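Local coordinates for protein nicotinate-nucleotide--dimethylbenzimidazole phosphoribosyltransferase (Thermus thermophilus HB8, PDB 1WX1) that probably catalyses transfer of the phosphoribosyl group from nicotinate mononucleotide to 5,6-dimethylbenzimidazole, giving alpha-ribazole 5'-phosphate for cobalamin biosynthesis, at residues Arg21-Leu26 and Ala319-Met324; Gly275-Ser278 and His283-Gln286. All coordinates share one frame; numbering follows the deposited sequence.

Contact 1: residues Arg21-Leu26 and Ala319-Met324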
loop_
_atom_site.group_PDB
_atom_site.type_symbol
_atom_site.label_atom_id
_atom_site.label_comp_id
_atom_site.label_asym_id
_atom_site.label_seq_id
_atom_site.Cartn_x
_atom_site.Cartn_y
_atom_site.Cartn_z
ATOM N N ARG A 21 -10.639 -11.127 11.814
ATOM C CA ARG A 21 -9.663 -11.208 10.732
ATOM C C ARG A 21 -10.073 -10.406 9.503
ATOM O O ARG A 21 -9.465 -10.544 8.450
ATOM C CB ARG A 21 -9.456 -12.677 10.340
ATOM C CG ARG A 21 -8.997 -13.537 11.511
ATOM C CD ARG A 21 -9.117 -15.054 11.233
ATOM N NE ARG A 21 -10.308 -15.646 11.848
ATOM C CZ ARG A 21 -11.419 -16.025 11.199
ATOM N NH1 ARG A 21 -11.547 -15.891 9.874
ATOM N NH2 ARG A 21 -12.429 -16.547 11.888
ATOM N N ALA A 22 -11.088 -9.558 9.640
ATOM C CA ALA A 22 -11.564 -8.761 8.507
ATOM C C ALA A 22 -10.539 -7.773 7.950
ATOM O O ALA A 22 -10.619 -7.388 6.787
ATOM C CB ALA A 22 -12.848 -8.013 8.888
ATOM N N LEU A 23 -9.574 -7.363 8.767
ATOM C CA LEU A 23 -8.566 -6.418 8.297
ATOM C C LEU A 23 -7.234 -7.089 7.947
ATOM O O LEU A 23 -6.179 -6.456 7.933
ATOM C CB LEU A 23 -8.381 -5.295 9.323
ATOM C CG LEU A 23 -9.601 -4.363 9.421
ATOM C CD1 LEU A 23 -9.359 -3.296 10.475
ATOM C CD2 LEU A 23 -9.875 -3.713 8.065
ATOM N N GLY A 24 -7.317 -8.385 7.655
ATOM C CA GLY A 24 -6.164 -9.175 7.251
ATOM C C GLY A 24 -4.806 -8.960 7.896
ATOM O O GLY A 24 -4.679 -8.884 9.118
ATOM N N TYR A 25 -3.778 -8.871 7.057
ATOM C CA TYR A 25 -2.412 -8.704 7.539
ATOM C C TYR A 25 -2.167 -7.437 8.347
ATOM O O TYR A 25 -1.217 -7.371 9.122
ATOM C CB TYR A 25 -1.423 -8.747 6.370
ATOM C CG TYR A 25 0.022 -8.645 6.817
ATOM C CD1 TYR A 25 0.921 -7.820 6.145
ATOM C CD2 TYR A 25 0.482 -9.355 7.932
ATOM C CE1 TYR A 25 2.243 -7.693 6.574
ATOM C CE2 TYR A 25 1.803 -9.234 8.368
ATOM C CZ TYR A 25 2.675 -8.400 7.682
ATOM O OH TYR A 25 3.980 -8.259 8.096
ATOM N N LEU A 26 -3.009 -6.426 8.171
ATOM C CA LEU A 26 -2.818 -5.188 8.918
ATOM C C LEU A 26 -3.077 -5.377 10.407
ATOM O O LEU A 26 -2.568 -4.616 11.228
ATOM C CB LEU A 26 -3.714 -4.077 8.366
ATOM C CG LEU A 26 -3.372 -3.563 6.964
ATOM C CD1 LEU A 26 -4.277 -2.385 6.612
ATOM C CD2 LEU A 26 -1.904 -3.137 6.913
ATOM N N ALA A 319 -1.964 1.144 12.919
ATOM C CA ALA A 319 -1.988 1.610 14.303
ATOM C C ALA A 319 -3.379 2.105 14.706
ATOM O O ALA A 319 -3.823 1.871 15.829
ATOM C CB ALA A 319 -0.958 2.724 14.498
ATOM N N ARG A 320 -4.065 2.778 13.783
ATOM C CA ARG A 320 -5.401 3.310 14.049
ATOM C C ARG A 320 -6.480 2.236 14.222
ATOM O O ARG A 320 -7.542 2.506 14.783
ATOM C CB ARG A 320 -5.827 4.262 12.927
ATOM C CG ARG A 320 -4.942 5.495 12.771
ATOM C CD ARG A 320 -4.862 6.298 14.062
ATOM N NE ARG A 320 -6.182 6.663 14.579
ATOM C CZ ARG A 320 -6.376 7.437 15.644
ATOM N NH1 ARG A 320 -5.334 7.932 16.304
ATOM N NH2 ARG A 320 -7.609 7.714 16.055
ATOM N N ILE A 321 -6.224 1.025 13.740
ATOM C CA ILE A 321 -7.211 -0.044 13.875
ATOM C C ILE A 321 -7.620 -0.220 15.331
ATOM O O ILE A 321 -8.803 -0.365 15.640
ATOM C CB ILE A 321 -6.671 -1.402 13.354
ATOM C CG1 ILE A 321 -6.483 -1.343 11.839
ATOM C CG2 ILE A 321 -7.646 -2.521 13.711
ATOM C CD1 ILE A 321 -5.818 -2.578 11.250
ATOM N N LEU A 322 -6.635 -0.195 16.222
ATOM C CA LEU A 322 -6.887 -0.375 17.646
ATOM C C LEU A 322 -7.624 0.805 18.279
ATOM O O LEU A 322 -8.022 0.747 19.441
ATOM C CB LEU A 322 -5.567 -0.657 18.370
ATOM C CG LEU A 322 -5.034 -2.071 18.079
ATOM C CD1 LEU A 322 -3.550 -2.172 18.396
ATOM C CD2 LEU A 322 -5.835 -3.080 18.893
ATOM N N HIS A 323 -7.813 1.868 17.505
ATOM C CA HIS A 323 -8.531 3.039 17.985
ATOM C C HIS A 323 -10.015 2.913 17.626
ATOM O O HIS A 323 -10.828 3.768 17.981
ATOM C CB HIS A 323 -7.932 4.309 17.381
ATOM C CG HIS A 323 -6.572 4.639 17.916
ATOM N ND1 HIS A 323 -6.365 5.627 18.861
ATOM C CD2 HIS A 323 -5.361 4.096 17.671
ATOM C CE1 HIS A 323 -5.083 5.673 19.168
ATOM N NE2 HIS A 323 -4.447 4.756 18.463
ATOM N N MET A 324 -10.362 1.845 16.913
ATOM C CA MET A 324 -11.752 1.597 16.548
ATOM C C MET A 324 -12.505 1.291 17.835
ATOM O O MET A 324 -11.896 0.986 18.862
ATOM C CB MET A 324 -11.880 0.376 15.636
ATOM C CG MET A 324 -11.469 0.580 14.195
ATOM S SD MET A 324 -11.468 -1.006 13.339
ATOM C CE MET A 324 -13.226 -1.408 13.350
#

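Contact 2: residues Gly275-Ser278 and His283-Gln286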
loop_
_atom_site.group_PDB
_atom_site.type_symbol
_atom_site.label_atom_id
_atom_site.label_comp_id
_atom_site.label_asym_id
_atom_site.label_seq_id
_atom_site.Cartn_x
_atom_site.Cartn_y
_atom_site.Cartn_z
ATOM N N GLY A 275 8.590 -3.261 4.227
ATOM C CA GLY A 275 7.801 -2.329 3.440
ATOM C C GLY A 275 7.249 -2.920 2.155
ATOM O O GLY A 275 6.062 -2.782 1.859
ATOM N N HIS A 276 8.102 -3.579 1.380
ATOM C CA HIS A 276 7.654 -4.176 0.128
ATOM C C HIS A 276 8.545 -5.329 -0.298
ATOM O O HIS A 276 9.503 -5.685 0.388
ATOM C CB HIS A 276 7.643 -3.131 -0.992
ATOM C CG HIS A 276 9.008 -2.747 -1.474
ATOM N ND1 HIS A 276 9.313 -2.614 -2.808
ATOM C CD2 HIS A 276 10.147 -2.464 -0.794
ATOM C CE1 HIS A 276 10.585 -2.267 -2.936
ATOM N NE2 HIS A 276 11.110 -2.169 -1.728
ATOM N N LEU A 277 8.205 -5.912 -1.440
ATOM C CA LEU A 277 8.984 -7.004 -2.007
ATOM C C LEU A 277 9.557 -6.475 -3.313
ATOM O O LEU A 277 8.816 -6.180 -4.254
ATOM C CB LEU A 277 8.106 -8.229 -2.283
ATOM C CG LEU A 277 8.859 -9.411 -2.918
ATOM C CD1 LEU A 277 9.973 -9.879 -1.989
ATOM C CD2 LEU A 277 7.889 -10.547 -3.209
ATOM N N SER A 278 10.877 -6.332 -3.353
ATOM C CA SER A 278 11.571 -5.840 -4.531
ATOM C C SER A 278 11.563 -6.898 -5.622
ATOM O O SER A 278 11.325 -8.071 -5.348
ATOM C CB SER A 278 13.023 -5.495 -4.179
ATOM O OG SER A 278 13.765 -5.172 -5.341
ATOM N N HIS A 283 15.812 -10.586 -2.611
ATOM C CA HIS A 283 15.010 -9.938 -1.576
ATOM C C HIS A 283 14.101 -10.934 -0.846
ATOM O O HIS A 283 14.001 -10.945 0.374
ATOM C CB HIS A 283 14.165 -8.849 -2.239
ATOM C CG HIS A 283 13.731 -7.848 -1.201
ATOM N ND1 HIS A 283 12.609 -7.095 -1.315
ATOM C CD2 HIS A 283 14.363 -7.523 0.004
ATOM C CE1 HIS A 283 12.567 -6.335 -0.204
ATOM N NE2 HIS A 283 13.604 -6.570 0.604
ATOM N N ARG A 284 13.419 -11.797 -1.592
ATOM C CA ARG A 284 12.532 -12.770 -0.962
ATOM C C ARG A 284 13.289 -13.658 0.028
ATOM O O ARG A 284 12.775 -13.975 1.101
ATOM C CB ARG A 284 11.837 -13.643 -2.014
ATOM C CG ARG A 284 11.003 -14.774 -1.406
ATOM C CD ARG A 284 9.898 -14.254 -0.478
ATOM N NE ARG A 284 8.671 -13.928 -1.203
ATOM C CZ ARG A 284 7.593 -13.373 -0.652
ATOM N NH1 ARG A 284 7.583 -13.072 0.639
ATOM N NH2 ARG A 284 6.518 -13.130 -1.391
ATOM N N HIS A 285 14.510 -14.054 -0.328
ATOM C CA HIS A 285 15.313 -14.896 0.550
ATOM C C HIS A 285 15.624 -14.185 1.856
ATOM O O HIS A 285 15.596 -14.793 2.927
ATOM C CB HIS A 285 16.625 -15.290 -0.133
ATOM C CG HIS A 285 16.438 -16.177 -1.321
ATOM N ND1 HIS A 285 15.898 -17.442 -1.226
ATOM C CD2 HIS A 285 16.712 -15.982 -2.633
ATOM C CE1 HIS A 285 15.850 -17.989 -2.428
ATOM N NE2 HIS A 285 16.337 -17.123 -3.299
ATOM N N GLN A 286 15.930 -12.896 1.763
ATOM C CA GLN A 286 16.240 -12.108 2.948
ATOM C C GLN A 286 15.027 -12.009 3.866
ATOM O O GLN A 286 15.141 -12.180 5.080
ATOM C CB GLN A 286 16.669 -10.697 2.549
ATOM C CG GLN A 286 17.927 -10.634 1.696
ATOM C CD GLN A 286 18.198 -9.225 1.228
ATOM O OE1 GLN A 286 17.282 -8.526 0.817
ATOM N NE2 GLN A 286 19.455 -8.803 1.283
HETATM O O HOH W 1 12.242 -10.631 -4.489
#

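Contact 1: residues Arg21-Leu26 and Ala319-Met324
Ile321 reaches across to Leu23 and Leu26, and its branches divide the work. From CB the side chain forks. The methyl CG2 comes to 3.7 Å from Leu23 CD1, and CG1 on the other branch lies equally close to that same methyl. With chi1 at -68°, CG1 sits beside the backbone N and anti to the carbonyl carbon, and the extended second torsion carries CD1 onward. There CD1 meets Leu23 CD1 tip to tip at 3.7 Å and also rests against Leu26, 3.9 Å from its CB and 3.8 Å from its backbone O. One leucine methyl is thus held by three carbons of the isoleucine. The segments belong to the helical lobe that the two ends of a CobT chain build together beside the Rossmann-like sheet: segment 21-26 lies on helix 24-37 and segment 319-324 on helix 306-321, and Met13 and Leu16 also touch Ile321. An alanine here would remove both branches beyond CB and would probably leave Leu23 CD1 and Leu26 CB facing a gap. After Ile321 a type I turn, closed by Met324 N bonding to Ile321 O at 3.0 Å, brings the methionine back, its SD lying 4.2 Å from Leu23 CD1. The second subunit packs here too, with Leu302 of that subunit on Leu23 and its Leu310 on Leu26.

Contact 2: residues Gly275-Ser278 and His283-Gln286
The backbone N-H of Ser278 donates to His283 ND1 over 2.8 Å, in a nearly straight bond whose N-H...N angle is 169°. The donor lies at the edge of the imidazole, only 12° out of its plane, so the helix residue receives the loop's backbone squarely. CG of His283 stands anti to its backbone N (chi1 -159°), which swings the ring out toward the loop. Its far nitrogen, NE2, bonds to Thr255 OG1, and with both nitrogens engaged the ring is probably held in one rotation. Ser278 CB adds a close approach of 3.3 Å to ND1, and His276 O comes obliquely to 3.2 Å from CE1. The loop follows strand 272-274, an outermost strand of the parallel Rossmann-like sheet, and leads into helix 281-290; the contact therefore ties a strand-to-helix connection back onto the helix it introduces. Leu277 works on the more exposed side. Its CD1 slides past His283, 3.9 Å from ND1, while CD2 sits over one face of the Arg284 guanidinium, 3.4 Å from NH2. The arginine chain, bent at its second and third torsions, crosses the leucine at about a right angle. A water donates to Ser278 O at 2.9 Å and accepts a weak bond from Arg284 N, while Ser278 OG turns to the backbone N of Glu280.

The pair illustrates how one fold uses contacts of very different span. Contact 1 joins segments 293 residues apart, near the N- and C-terminal ends of the chain; contact 2 is a local clasp, its segments five residues apart. Their centres are 23 Å apart and their nearest atoms about 8 Å, without touching. Helices 281-290 and 306-321 follow each other in sequence, and Glu304, the predicted proton acceptor, lies between them. The side chain of His276 in contact 2 is about 9 Å from that of Glu304, whereas contact 1 lies away from the Glu304 of its own chain. The dimer relates them further: Arg279 of the second subunit, just after that subunit's 275-278, hydrogen-bonds Arg21 O.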